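Putative glutathionylspermidine synthase (Methylobacillus flagellatus, PDB 3N6X) is a putative glutathionylspermidine synthase of the ATP-grasp superfamily that probably joins glutathione to spermidine at the expense of ATP. Local coordinates at residues D73-I78 / G465-W470; H426-P431 / L446-L451. All coordinates share one frame; numbering follows the deposited sequence.

Contact 1: D73-I78 / G465-W470; sequences DVVPRI and GTKDTW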
# COMPACT_ATOMS: atom_id res chain seq x y z
N ASP A 73 18.29 -2.81 3.92
CA ASP A 73 18.89 -2.92 5.25
C ASP A 73 18.62 -4.34 5.78
O ASP A 73 17.50 -4.84 5.64
CB ASP A 73 18.33 -1.87 6.20
CG ASP A 73 19.04 -1.82 7.54
OD1 ASP A 73 20.21 -1.37 7.58
OD2 ASP A 73 18.41 -2.17 8.56
N VAL A 74 19.65 -4.98 6.36
CA VAL A 74 19.56 -6.38 6.82
C VAL A 74 18.97 -6.56 8.22
O VAL A 74 18.81 -7.70 8.67
CB VAL A 74 20.89 -7.17 6.62
CG1 VAL A 74 21.32 -7.15 5.15
CG2 VAL A 74 22.01 -6.64 7.52
N VAL A 75 18.63 -5.45 8.91
CA VAL A 75 17.99 -5.57 10.22
C VAL A 75 16.47 -5.66 10.01
O VAL A 75 15.87 -4.71 9.49
CB VAL A 75 18.37 -4.43 11.19
CG1 VAL A 75 17.87 -4.73 12.61
CG2 VAL A 75 19.88 -4.19 11.19
N PRO A 76 15.85 -6.83 10.29
CA PRO A 76 14.41 -6.96 10.02
C PRO A 76 13.54 -6.14 10.96
O PRO A 76 13.95 -5.83 12.09
CB PRO A 76 14.16 -8.46 10.19
CG PRO A 76 15.19 -8.90 11.17
CD PRO A 76 16.41 -8.07 10.87
N ARG A 77 12.34 -5.82 10.50
CA ARG A 77 11.33 -5.18 11.31
C ARG A 77 10.52 -6.34 11.90
O ARG A 77 9.82 -7.03 11.17
CB ARG A 77 10.45 -4.27 10.42
CG ARG A 77 9.25 -3.69 11.11
CD ARG A 77 9.60 -2.43 11.86
NE ARG A 77 8.45 -1.87 12.56
CZ ARG A 77 7.55 -1.07 11.99
NH1 ARG A 77 7.65 -0.75 10.70
NH2 ARG A 77 6.53 -0.59 12.69
N ILE A 78 10.74 -6.65 13.19
CA ILE A 78 10.08 -7.82 13.81
C ILE A 78 8.83 -7.42 14.55
O ILE A 78 8.86 -6.49 15.34
CB ILE A 78 11.06 -8.65 14.71
CG1 ILE A 78 12.44 -8.85 14.02
CG2 ILE A 78 10.44 -10.01 15.09
CD1 ILE A 78 13.54 -9.43 14.92
N GLY A 465 14.99 3.39 1.78
CA GLY A 465 15.32 1.98 1.57
C GLY A 465 14.24 1.03 2.06
O GLY A 465 13.19 1.47 2.51
N THR A 466 14.50 -0.29 1.95
CA THR A 466 13.54 -1.30 2.45
C THR A 466 14.17 -2.27 3.45
O THR A 466 15.39 -2.38 3.55
CB THR A 466 12.84 -2.06 1.32
OG1 THR A 466 13.80 -2.82 0.60
CG2 THR A 466 12.06 -1.15 0.39
N LYS A 467 13.30 -2.95 4.19
CA LYS A 467 13.64 -3.95 5.19
C LYS A 467 12.71 -5.12 5.01
O LYS A 467 11.63 -4.96 4.44
CB LYS A 467 13.43 -3.39 6.61
CG LYS A 467 14.49 -2.41 7.07
CD LYS A 467 14.14 -1.88 8.43
CE LYS A 467 15.26 -1.10 9.06
NZ LYS A 467 16.10 -1.95 9.93
N ASP A 468 13.09 -6.28 5.54
CA ASP A 468 12.21 -7.45 5.58
C ASP A 468 11.34 -7.28 6.83
O ASP A 468 11.83 -6.75 7.83
CB ASP A 468 13.04 -8.74 5.69
CG ASP A 468 12.26 -10.04 5.63
OD1 ASP A 468 11.04 -9.99 5.34
OD2 ASP A 468 12.87 -11.11 5.86
N THR A 469 10.07 -7.67 6.77
CA THR A 469 9.17 -7.60 7.93
C THR A 469 8.87 -9.00 8.40
O THR A 469 8.31 -9.81 7.64
CB THR A 469 7.88 -6.80 7.61
OG1 THR A 469 8.22 -5.54 7.06
CG2 THR A 469 6.98 -6.61 8.85
N TRP A 470 9.24 -9.30 9.65
CA TRP A 470 9.02 -10.61 10.23
C TRP A 470 7.80 -10.61 11.13
O TRP A 470 7.72 -9.82 12.06
CB TRP A 470 10.24 -11.04 11.06
CG TRP A 470 11.49 -11.34 10.28
CD1 TRP A 470 11.65 -11.28 8.93
CD2 TRP A 470 12.74 -11.77 10.82
NE1 TRP A 470 12.94 -11.63 8.59
CE2 TRP A 470 13.63 -11.93 9.74
CE3 TRP A 470 13.20 -12.03 12.13
CZ2 TRP A 470 14.95 -12.37 9.92
CZ3 TRP A 470 14.51 -12.44 12.31
CH2 TRP A 470 15.37 -12.61 11.21
O HOH W 1 15.72 -6.64 6.80
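Lys467 reaches from its strand across to Asp73 and Val75 in the loop that leads into strand 77-79, and its chain can be followed atom by atom. Lys467 CB lies 4.0 Å from Val75 O; CG lies near both that oxygen and Asp73 CB; CD keeps to the same carbonyl; CE comes up beside the Asp73 carboxylate. The chain runs extended as far as CE and bends only at its last torsion (chi4 -94°), which brings NZ within bonding distance of two acceptors. One is Asp73 OD2, at 2.7 Å from Lys467 NZ, a salt bridge made on the anti side of the carboxylate; the other is Val75 O, 2.8 Å from the same nitrogen. Pro415 O also accepts from this buried ammonium. Nearby, a water bridges Asp73 O and Asp468 N where the two backbones stand apart. Beyond that point the chains close into a short parallel pairing: Arg77 N donates to Asp468 O at 2.9 Å, and Trp470 N to Arg77 O at 2.8 Å. Pro76 turns its CB-CG edge onto one face of the indole, CG 3.5 Å from the centroid of the Trp470 six-membered ring, a CH-pi contact, while Ile78 packs alongside. In the ring plane, Trp470 NE1 donates to Asp468 OD2, which Arg177 also holds. A leucine here has neither the aromatic face nor the N-H, and would probably leave a gap against Pro76 and Asp468 OD2 without one of its donors. Helix 170-183 packs against Pro76 and Trp470 through Met180, strand 413-418 lies against Asp73 and Lys467, and strand 446-450 continues the sheet beside 464-471.

Contact 2: H426-P431 / L446-L451; sequences HVDLRP and LCRVAL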
# COMPACT_ATOMS: atom_id res chain seq x y z
N HIS A 426 13.74 6.02 11.03
CA HIS A 426 12.28 6.01 10.87
C HIS A 426 11.80 5.01 9.82
O HIS A 426 12.38 4.91 8.74
CB HIS A 426 11.76 7.43 10.59
CG HIS A 426 12.00 8.40 11.71
ND1 HIS A 426 11.38 8.25 12.94
CD2 HIS A 426 12.79 9.50 11.74
CE1 HIS A 426 11.83 9.25 13.68
NE2 HIS A 426 12.67 10.03 13.00
N VAL A 427 10.75 4.25 10.16
CA VAL A 427 10.17 3.24 9.26
C VAL A 427 8.66 3.41 9.13
O VAL A 427 7.99 3.90 10.05
CB VAL A 427 10.49 1.78 9.72
CG1 VAL A 427 11.95 1.42 9.48
CG2 VAL A 427 10.10 1.55 11.18
N ASP A 428 8.10 2.87 8.05
CA ASP A 428 6.66 2.72 7.90
C ASP A 428 6.35 1.31 7.39
O ASP A 428 7.27 0.58 6.98
CB ASP A 428 6.04 3.85 7.05
CG ASP A 428 6.12 3.70 5.55
OD1 ASP A 428 6.85 2.81 5.09
OD2 ASP A 428 5.47 4.49 4.84
N LEU A 429 5.08 0.89 7.47
CA LEU A 429 4.67 -0.47 7.17
C LEU A 429 3.49 -0.52 6.20
O LEU A 429 2.47 0.14 6.43
CB LEU A 429 4.29 -1.14 8.51
CG LEU A 429 4.35 -2.66 8.55
CD1 LEU A 429 5.80 -3.15 8.58
CD2 LEU A 429 3.59 -3.19 9.74
N ARG A 430 3.60 -1.33 5.14
CA ARG A 430 2.48 -1.52 4.22
C ARG A 430 2.05 -3.00 4.07
O ARG A 430 2.56 -3.71 3.21
CB ARG A 430 2.74 -0.88 2.84
CG ARG A 430 1.49 -0.91 1.93
CD ARG A 430 1.78 -0.59 0.48
NE ARG A 430 1.69 0.84 0.20
CZ ARG A 430 1.56 1.36 -1.01
NH1 ARG A 430 1.49 0.57 -2.08
NH2 ARG A 430 1.49 2.68 -1.17
N PRO A 431 1.07 -3.48 4.87
CA PRO A 431 0.52 -4.81 4.61
C PRO A 431 -0.52 -4.74 3.48
O PRO A 431 -0.95 -3.65 3.09
CB PRO A 431 -0.11 -5.20 5.95
CG PRO A 431 -0.46 -3.90 6.61
CD PRO A 431 0.36 -2.79 5.97
N LEU A 446 5.45 -4.69 3.39
CA LEU A 446 6.58 -3.96 2.86
C LEU A 446 6.99 -2.95 3.93
O LEU A 446 6.15 -2.19 4.39
CB LEU A 446 6.20 -3.24 1.54
CG LEU A 446 7.23 -2.21 1.02
CD1 LEU A 446 8.58 -2.87 0.71
CD2 LEU A 446 6.71 -1.48 -0.19
N CYS A 447 8.24 -2.98 4.36
CA CYS A 447 8.73 -2.00 5.31
C CYS A 447 9.71 -1.08 4.63
O CYS A 447 10.64 -1.55 3.98
CB CYS A 447 9.35 -2.68 6.53
SG CYS A 447 10.07 -1.53 7.72
N ARG A 448 9.47 0.23 4.72
CA ARG A 448 10.33 1.24 4.12
C ARG A 448 11.05 2.00 5.21
O ARG A 448 10.48 2.24 6.28
CB ARG A 448 9.53 2.20 3.25
CG ARG A 448 8.98 1.55 1.99
CD ARG A 448 8.17 2.53 1.18
NE ARG A 448 6.86 2.79 1.79
CZ ARG A 448 6.23 3.96 1.74
NH1 ARG A 448 6.78 4.99 1.10
NH2 ARG A 448 5.04 4.11 2.30
N VAL A 449 12.33 2.32 4.98
CA VAL A 449 13.15 2.99 6.00
C VAL A 449 13.75 4.31 5.48
O VAL A 449 14.21 4.38 4.34
CB VAL A 449 14.24 2.03 6.59
CG1 VAL A 449 15.17 1.48 5.51
CG2 VAL A 449 15.04 2.70 7.71
N ALA A 450 13.71 5.36 6.33
CA ALA A 450 14.31 6.66 6.03
C ALA A 450 15.75 6.63 6.56
O ALA A 450 15.98 6.80 7.76
CB ALA A 450 13.52 7.79 6.70
N LEU A 451 16.71 6.30 5.67
CA LEU A 451 18.12 6.08 6.02
C LEU A 451 18.87 7.31 6.55
O LEU A 451 19.66 7.16 7.49
CB LEU A 451 18.88 5.43 4.83
CG LEU A 451 18.35 4.04 4.38
CD1 LEU A 451 18.81 3.71 2.97
CD2 LEU A 451 18.74 2.95 5.35
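Asp428 and Arg448 form a hydrogen-bonded pair of the antiparallel strands, and their side chains form a salt bridge, with Asp428 OD2 2.6 Å from Arg448 NH2. This is no flat two-pronged pairing: OD2 sits over one face of the guanidinium, and the carboxylate and guanidinium planes are turned 59° apart. Asp428 CG stands between its own backbone N and carbonyl carbon (chi1 82°), which swings the carboxylate across toward the neighbouring strand; there its other oxygen, OD1, rests 3.3 Å from Arg448 CB. The backbones fix the two residues opposite one another, Asp428 N donating to Arg448 O at 3.0 Å and Arg448 N returning a longer bond of 3.2 Å to Asp428 O. A further pair of backbone bonds joins Arg430 and Leu446. The two strands are neighbours in the large mixed sheet of what is, by sequence family, a circularly permuted ATP-grasp protein, with strand 439-441 lying between them in the chain. The sheet's other face is apolar here: Val427 CG1 crosses to Val449 CB at 3.7 Å, Val427 CB touches Cys447 SG at 3.9 Å, and Leu429 CD1 reaches Cys447 CB at 4.1 Å. Arg77 of strand 77-79 and Thr469 of strand 464-471 pack against this side. On the charged side, Arg430 forms a salt bridge with Asp148 of strand 144-151, which also makes a long, weak ion pair with Arg448. A sulfate lies near Arg430 and a glycerol near Arg448, both probably from the crystallisation liquor, while Val458 touches both Asp428 and Arg448.

Both contacts belong to the same mixed sheet, their centres about 8 Å apart, and strand 446-450 of contact 2 is the direct neighbour of strand 464-471 in contact 1. Backbone bonds probably join them, from Val449 N to Gly465 O and from Lys467 N to Cys447 O. Contact 1 pairs chain segments almost 390 residues apart; contact 2 is a local antiparallel pairing nested inside that loop. Both are buried; contact 2 lies nearer the chain centre, though His426, Arg430 and Arg448 are partly exposed. Contact 1 encloses a lysine-aspartate bridge and a proline-tryptophan CH-pi contact. In contact 2 the Val427, Leu429, Cys447 and Val449 face meets Arg77 and Thr469 of contact 1, while the opposite face carries the Asp428-Arg448 pair.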